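Local coordinates for DUF5625 domain-containing protein (Sulfurospirillum deleyianum, PDB 3NKG) that is of unknown function but folds around antiparallel beta-sheets and belongs to a clan with a galactose-binding-like fold, which may hint at a binding role, at residues A[47-50]-A[51-55]; A[62-65]-A[66-69]; A[85-88]-A[89-93]. One frame throughout, in Å; residues are numbered along the deposited sequence. Where two conformers were deposited one is given.

Interaction 1 of 3, residues A[47-50]-A[51-55]; sequences GGLD and GKRVW
Leu49 and Arg53, one helical turn apart, meet through their side chains on the surface of the helix that starts here. Leu49 lays its isobutyl end over one face of the Arg53 guanidinium: CD2 comes within 3.2 Å of Arg53 NH1, and CG stands above the plane toward the rim of the group, with CD1 against the CZ and NE end. The packing is apolar carbon on a flat cation, close and without a polar bond. Both torsions serve it: Leu49 carries CG anti to its N (chi1 169°), while Arg53 sets CG anti to its carbonyl carbon (chi1 -57°) and then runs extended to NE, back along the helix toward its start. On the way Arg53 CG passes 3.3 Å from Leu49 O.

Beneath these side chains run the first i to i+4 bonds of the helix. Lys52 N donates to Gly48 O at 3.2 Å. Arg53 N reaches Leu49 O at 3.0 Å, and Val54 N likewise bonds to Asp50 O. Val54 also brings CG2 to 3.5 Å from Asp50 O. Lys52 keeps its aliphatic part beside the Gly48 carbonyl, and its side chain packs on Leu83.

The carboxylate of buried Asp50 is held by partners beyond the helix: OD1 forms a salt bridge with Arg161 and OD2 accepts from the backbone N of His41, tying the helix start to two loops. Asp46, just upstream, receives the backbone N of Gly48 through OD2 and that of Asp50 through OD1, so two amides at the helix start have side-chain acceptors. With Gly48 at the N-cap position and its carbonyl opening the i to i+4 series, the arrangement is that of the N-terminal first turn of an alpha-helix, here helix 49-58.

Interaction 2 of 3, residues A[62-65]-A[66-69]; sequences SYDP and RDGK
The backbone doubles back between Asp64 and Lys69, Asp64 N donating to Lys69 O at 2.8 Å and Gly68 N to Asp64 O at 2.7 Å, which closes the hairpin joining strands 62-63 and 70-72. Gly68 takes positive phi (82°) at the bend. Across it the Asp64 carboxylate faces Arg66, which in the conformer described grips it side-on through NE and NH2, the two flat groups nearly coplanar (19° apart). There Arg66 NH2 meets the syn lone pair of Asp64 OD2 at 2.9 Å within the guanidinium plane, while NE bonds to both oxygens; a second Arg66 conformer leaves this grip less certain. Arg66 N adds a bond to Asp64 OD1, 2.9 Å, coming from above the carboxylate plane. The bend of the arginine chain at chi3 (-59°) turns NE and NH2 toward the acid. Asp67 OD1 accepts from Lys69 N at 3.0 Å, an Asx turn, and a water bridges Asp64 OD2 and Asp67 OD2. Pro65 packs on Asp134 and Thr137 of strand 132-140, and Tyr63 bonds through OH to Asp94. Two acids thus lie close in the bend; the arginine charge and backbone N-H groups probably offset their mutual repulsion.

Interaction 3 of 3, residues A[85-88]-A[89-93]; sequences DLID and ETYDC
A type I beta turn from Asp88 to Tyr91 reverses the chain in the long loop between helix 76-83 and strand 98-107, and Ile87, just before the turn, packs against Tyr91, its last residue. The turn is closed by Tyr91 N, which donates to Asp88 O at 3.0 Å. The Asp88 side chain braces it a second time: with CG set between the backbone N and the carbonyl carbon (chi1 65°), the carboxylate folds over the turn, and OD1 takes two donors from one residue. Thr90 N comes in from above the carboxylate plane at 2.9 Å, whereas the hydroxyl of Thr90 donates to the same oxygen on its syn side, only 16° out of plane. Thr90 is thereby gripped by both backbone and side chain, in an Asx turn overlapping the beta turn.

The apolar half of the contact lies on the inward side. Ile87 CG2 sits over one face of the Tyr91 ring, a CH-pi contact 4.1 Å from the centroid and displaced toward the rim, while Ile87 CD1 reaches CD2 of the ring. The two side chains also share the surface of helix 76-83: both rest on Ala79, with Tyr76 adding to the cover of Ile87. Tyr91 further leans on Phe60, and its OH bonds to the carbonyl O of Lys56 in helix 49-58. Shortened to an alanine, this position would probably leave the Lys56 carbonyl without its hydroxyl mate and open a gap beside Ile87 and Ala79. The ring is placed by chi1 of -178°, which sets CG anti to the backbone N and lays the ring against the isoleucine; its closest carbon, Tyr91 CD1, lies 3.8 Å from Ile87 CG2.

Along the chain the three contacts follow in series: 47-55 starts helix 49-58; then 62-69 holds strand 62-63 and the turn leading to strand 70-72; last, 85-93 lies in the loop after helix 76-83. Interactions 1 and 3, with centres 14 Å apart, touch: Lys52 CB packs against Leu86 CD1 at 3.7 Å, which joins helix 49-58 to the loop after helix 76-83. Interaction 2 closes a separate hairpin, its centre 25 Å from interaction 1 and 23 Å from interaction 3, and touches neither. All belong to the stretch of helices and hairpin that joins strands 30-38 and 98-107, alongside the two four-stranded antiparallel sheets.

Interaction 1 of 3, residues A[47-50]-A[51-55]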
loop_
_atom_site.group_PDB
_atom_site.type_symbol
_atom_site.label_atom_id
_atom_site.label_comp_id
_atom_site.label_asym_id
_atom_site.label_seq_id
_atom_site.Cartn_x
_atom_site.Cartn_y
_atom_site.Cartn_z
ATOM N N GLY A 47 14.719 -13.315 -14.903
ATOM C CA GLY A 47 15.079 -12.371 -15.947
ATOM C C GLY A 47 14.792 -10.927 -15.568
ATOM O O GLY A 47 14.990 -10.019 -16.377
ATOM N N GLY A 48 14.343 -10.713 -14.331
ATOM C CA GLY A 48 13.783 -9.435 -13.933
ATOM C C GLY A 48 12.283 -9.529 -14.144
ATOM O O GLY A 48 11.534 -8.554 -13.989
ATOM N N LEU A 49 11.844 -10.731 -14.499
ATOM C CA LEU A 49 10.462 -10.949 -14.869
ATOM C C LEU A 49 9.492 -10.693 -13.720
ATOM O O LEU A 49 8.426 -10.115 -13.921
ATOM C CB LEU A 49 10.277 -12.357 -15.422
ATOM C CG LEU A 49 8.834 -12.838 -15.613
ATOM C CD1 LEU A 49 8.019 -11.919 -16.539
ATOM C CD2 LEU A 49 8.835 -14.272 -16.125
ATOM N N ASP A 50 9.847 -11.137 -12.517
ATOM C CA ASP A 50 8.938 -10.996 -11.387
ATOM C C ASP A 50 8.716 -9.503 -11.093
ATOM O O ASP A 50 7.596 -9.076 -10.828
ATOM C CB ASP A 50 9.457 -11.759 -10.175
ATOM C CG ASP A 50 8.407 -11.902 -9.076
ATOM O OD1 ASP A 50 7.323 -12.433 -9.371
ATOM O OD2 ASP A 50 8.672 -11.486 -7.916
ATOM N N GLY A 51 9.792 -8.726 -11.175
ATOM C CA GLY A 51 9.737 -7.285 -11.021
ATOM C C GLY A 51 8.781 -6.640 -12.010
ATOM O O GLY A 51 7.981 -5.763 -11.635
ATOM N N LYS A 52 8.844 -7.068 -13.270
ATOM C CA LYS A 52 7.937 -6.538 -14.288
ATOM C C LYS A 52 6.477 -6.905 -14.028
ATOM O O LYS A 52 5.587 -6.111 -14.298
ATOM C CB LYS A 52 8.324 -7.002 -15.687
ATOM C CG LYS A 52 9.568 -6.365 -16.256
ATOM C CD LYS A 52 9.825 -6.930 -17.651
ATOM C CE LYS A 52 11.116 -6.393 -18.249
ATOM N NZ LYS A 52 12.314 -6.890 -17.505
ATOM N N ARG A 53 6.216 -8.100 -13.514
ATOM C CA ARG A 53 4.823 -8.460 -13.251
ATOM C C ARG A 53 4.285 -7.611 -12.119
ATOM O O ARG A 53 3.121 -7.214 -12.136
ATOM C CB ARG A 53 4.664 -9.925 -12.883
ATOM C CG ARG A 53 5.207 -10.886 -13.913
ATOM C CD ARG A 53 4.862 -12.301 -13.500
ATOM N NE ARG A 53 4.870 -13.210 -14.634
ATOM C CZ ARG A 53 5.704 -14.234 -14.756
ATOM N NH1 ARG A 53 6.596 -14.478 -13.800
ATOM N NH2 ARG A 53 5.641 -15.018 -15.826
ATOM N N VAL A 54 5.134 -7.343 -11.128
ATOM C CA VAL A 54 4.696 -6.536 -9.999
ATOM C C VAL A 54 4.504 -5.090 -10.418
ATOM O O VAL A 54 3.532 -4.458 -10.013
ATOM C CB VAL A 54 5.621 -6.639 -8.778
ATOM C CG1 VAL A 54 5.224 -5.600 -7.742
ATOM C CG2 VAL A 54 5.549 -8.044 -8.179
ATOM N N TRP A 55 5.434 -4.568 -11.220
ATOM C CA TRP A 55 5.243 -3.265 -11.828
ATOM C C TRP A 55 3.902 -3.198 -12.588
ATOM O O TRP A 55 3.122 -2.264 -12.447
ATOM C CB TRP A 55 6.369 -3.001 -12.806
ATOM C CG TRP A 55 6.590 -1.578 -13.045
ATOM C CD1 TRP A 55 5.764 -0.542 -12.704
ATOM C CD2 TRP A 55 7.733 -0.997 -13.678
ATOM N NE1 TRP A 55 6.334 0.657 -13.089
ATOM C CE2 TRP A 55 7.537 0.401 -13.692
ATOM C CE3 TRP A 55 8.895 -1.530 -14.256
ATOM C CZ2 TRP A 55 8.468 1.273 -14.248
ATOM C CZ3 TRP A 55 9.816 -0.663 -14.798
ATOM C CH2 TRP A 55 9.595 0.724 -14.798
#

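Interaction 2 of 3, residues A[62-65]-A[66-69]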
loop_
_atom_site.group_PDB
_atom_site.type_symbol
_atom_site.label_atom_id
_atom_site.label_comp_id
_atom_site.label_asym_id
_atom_site.label_seq_id
_atom_site.Cartn_x
_atom_site.Cartn_y
_atom_site.Cartn_z
ATOM N N SER A 62 1.482 8.052 -10.630
ATOM C CA SER A 62 1.821 8.288 -9.234
ATOM C C SER A 62 0.965 9.401 -8.638
ATOM O O SER A 62 0.721 10.424 -9.292
ATOM C CB SER A 62 3.307 8.675 -9.080
ATOM O OG SER A 62 4.163 7.715 -9.668
ATOM N N TYR A 63 0.561 9.202 -7.382
ATOM C CA TYR A 63 -0.303 10.137 -6.665
ATOM C C TYR A 63 0.295 10.448 -5.291
ATOM O O TYR A 63 0.770 9.551 -4.602
ATOM C CB TYR A 63 -1.704 9.531 -6.534
ATOM C CG TYR A 63 -2.360 9.267 -7.870
ATOM C CD1 TYR A 63 -2.128 8.076 -8.558
ATOM C CD2 TYR A 63 -3.215 10.205 -8.446
ATOM C CE1 TYR A 63 -2.699 7.837 -9.788
ATOM C CE2 TYR A 63 -3.808 9.979 -9.697
ATOM C CZ TYR A 63 -3.540 8.790 -10.362
ATOM O OH TYR A 63 -4.129 8.520 -11.580
ATOM N N ASP A 64 0.291 11.717 -4.901
ATOM C CA ASP A 64 0.798 12.128 -3.588
ATOM C C ASP A 64 -0.145 11.636 -2.491
ATOM O O ASP A 64 -1.317 11.983 -2.498
ATOM C CB ASP A 64 0.898 13.651 -3.551
ATOM C CG ASP A 64 1.670 14.169 -2.351
ATOM O OD1 ASP A 64 1.686 13.498 -1.274
ATOM O OD2 ASP A 64 2.248 15.276 -2.504
ATOM N N PRO A 65 0.354 10.811 -1.550
ATOM C CA PRO A 65 -0.554 10.287 -0.516
ATOM C C PRO A 65 -1.100 11.383 0.410
ATOM O O PRO A 65 -2.118 11.186 1.068
ATOM C CB PRO A 65 0.330 9.310 0.279
ATOM C CG PRO A 65 1.751 9.757 0.009
ATOM C CD PRO A 65 1.729 10.293 -1.410
ATOM N N ARG A 66 -0.428 12.532 0.459
ATOM C CA ARG A 66 -0.860 13.608 1.355
ATOM C C ARG A 66 -2.197 14.223 0.926
ATOM O O ARG A 66 -3.025 14.554 1.766
ATOM C CB ARG A 66 0.224 14.692 1.478
ATOM C CG ARG A 66 1.566 14.153 1.970
ATOM C CD ARG A 66 2.673 15.200 1.912
ATOM N NE ARG A 66 2.895 15.711 0.559
ATOM C CZ ARG A 66 3.810 16.631 0.261
ATOM N NH1 ARG A 66 4.591 17.130 1.216
ATOM N NH2 ARG A 66 3.957 17.048 -0.990
ATOM N N ASP A 67 -2.410 14.380 -0.375
ATOM C CA ASP A 67 -3.624 15.043 -0.844
ATOM C C ASP A 67 -4.248 14.401 -2.060
ATOM O O ASP A 67 -5.262 14.881 -2.568
ATOM C CB ASP A 67 -3.348 16.517 -1.127
ATOM C CG ASP A 67 -2.183 16.716 -2.054
ATOM O OD1 ASP A 67 -1.791 15.742 -2.724
ATOM O OD2 ASP A 67 -1.661 17.847 -2.111
ATOM N N GLY A 68 -3.641 13.323 -2.544
ATOM C CA GLY A 68 -4.203 12.601 -3.678
ATOM C C GLY A 68 -3.849 13.232 -5.022
ATOM O O GLY A 68 -4.257 12.733 -6.063
ATOM N N LYS A 69 -3.075 14.315 -5.026
ATOM C CA LYS A 69 -2.758 14.950 -6.308
ATOM C C LYS A 69 -1.913 14.021 -7.207
ATOM O O LYS A 69 -1.002 13.337 -6.744
ATOM C CB LYS A 69 -2.057 16.289 -6.100
ATOM C CG LYS A 69 -1.859 17.065 -7.388
ATOM C CD LYS A 69 -1.005 18.316 -7.191
ATOM C CE LYS A 69 -1.792 19.459 -6.556
ATOM N NZ LYS A 69 -1.013 20.742 -6.555
HETATM O O HOH W 1 0.769 17.238 -3.461
#

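Interaction 3 of 3, residues A[85-88]-A[89-93]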
loop_
_atom_site.group_PDB
_atom_site.type_symbol
_atom_site.label_atom_id
_atom_site.label_comp_id
_atom_site.label_asym_id
_atom_site.label_seq_id
_atom_site.Cartn_x
_atom_site.Cartn_y
_atom_site.Cartn_z
ATOM N N ASP A 85 5.130 -7.731 -24.071
ATOM C CA ASP A 85 4.038 -8.693 -24.222
ATOM C C ASP A 85 3.258 -8.943 -22.931
ATOM O O ASP A 85 2.303 -9.718 -22.919
ATOM C CB ASP A 85 4.572 -10.045 -24.708
ATOM C CG ASP A 85 5.243 -9.964 -26.062
ATOM O OD1 ASP A 85 5.080 -8.937 -26.764
ATOM O OD2 ASP A 85 5.933 -10.944 -26.425
ATOM N N LEU A 86 3.664 -8.322 -21.833
ATOM C CA LEU A 86 2.944 -8.530 -20.589
ATOM C C LEU A 86 1.612 -7.781 -20.596
ATOM O O LEU A 86 0.700 -8.093 -19.831
ATOM C CB LEU A 86 3.791 -8.122 -19.389
ATOM C CG LEU A 86 4.867 -9.133 -18.999
ATOM C CD1 LEU A 86 5.751 -8.543 -17.918
ATOM C CD2 LEU A 86 4.229 -10.444 -18.528
ATOM N N ILE A 87 1.510 -6.774 -21.450
ATOM C CA ILE A 87 0.314 -5.961 -21.492
ATOM C C ILE A 87 -0.208 -5.850 -22.931
ATOM O O ILE A 87 0.490 -6.197 -23.881
ATOM C CB ILE A 87 0.545 -4.528 -20.898
ATOM C CG1 ILE A 87 1.462 -3.706 -21.798
ATOM C CG2 ILE A 87 1.103 -4.637 -19.480
ATOM C CD1 ILE A 87 1.588 -2.217 -21.424
ATOM N N ASP A 88 -1.447 -5.378 -23.066
ATOM C CA ASP A 88 -2.022 -5.077 -24.368
ATOM C C ASP A 88 -2.605 -3.685 -24.294
ATOM O O ASP A 88 -2.462 -2.995 -23.272
ATOM C CB ASP A 88 -3.078 -6.108 -24.773
ATOM C CG ASP A 88 -4.297 -6.107 -23.860
ATOM O OD1 ASP A 88 -4.515 -5.131 -23.100
ATOM O OD2 ASP A 88 -5.064 -7.093 -23.933
ATOM N N GLU A 89 -3.270 -3.261 -25.361
ATOM C CA GLU A 89 -3.591 -1.852 -25.454
ATOM C C GLU A 89 -4.709 -1.442 -24.533
ATOM O O GLU A 89 -5.025 -0.259 -24.456
ATOM C CB GLU A 89 -3.867 -1.423 -26.899
ATOM C CG GLU A 89 -4.283 -2.528 -27.827
ATOM C CD GLU A 89 -3.823 -2.253 -29.248
ATOM O OE1 GLU A 89 -3.186 -1.192 -29.452
ATOM O OE2 GLU A 89 -4.086 -3.087 -30.149
ATOM N N THR A 90 -5.301 -2.398 -23.816
ATOM C CA THR A 90 -6.324 -2.041 -22.844
ATOM C C THR A 90 -5.723 -1.689 -21.470
ATOM O O THR A 90 -6.467 -1.373 -20.549
ATOM C CB THR A 90 -7.411 -3.152 -22.672
ATOM O OG1 THR A 90 -6.850 -4.264 -21.970
ATOM C CG2 THR A 90 -7.974 -3.621 -24.040
ATOM N N TYR A 91 -4.394 -1.754 -21.348
ATOM C CA TYR A 91 -3.714 -1.577 -20.071
ATOM C C TYR A 91 -3.967 -0.171 -19.532
ATOM O O TYR A 91 -3.805 0.809 -20.264
ATOM C CB TYR A 91 -2.180 -1.793 -20.200
ATOM C CG TYR A 91 -1.439 -1.656 -18.866
ATOM C CD1 TYR A 91 -1.621 -2.603 -17.858
ATOM C CD2 TYR A 91 -0.616 -0.557 -18.598
ATOM C CE1 TYR A 91 -0.974 -2.486 -16.622
ATOM C CE2 TYR A 91 0.046 -0.420 -17.346
ATOM C CZ TYR A 91 -0.137 -1.396 -16.371
ATOM O OH TYR A 91 0.492 -1.296 -15.147
ATOM N N ASP A 92 -4.319 -0.096 -18.245
ATOM C CA ASP A 92 -4.544 1.155 -17.511
ATOM C C ASP A 92 -3.339 1.476 -16.626
ATOM O O ASP A 92 -3.041 0.732 -15.686
ATOM C CB ASP A 92 -5.787 0.986 -16.620
ATOM C CG ASP A 92 -6.275 2.313 -16.005
ATOM O OD1 ASP A 92 -5.448 3.144 -15.597
ATOM O OD2 ASP A 92 -7.505 2.524 -15.930
ATOM N N CYS A 93 -2.651 2.583 -16.904
ATOM C CA CYS A 93 -1.468 2.974 -16.110
ATOM C C CYS A 93 -1.704 3.293 -14.631
ATOM O O CYS A 93 -0.755 3.409 -13.858
ATOM C CB CYS A 93 -0.675 4.080 -16.800
ATOM S SG CYS A 93 0.111 3.367 -18.275
#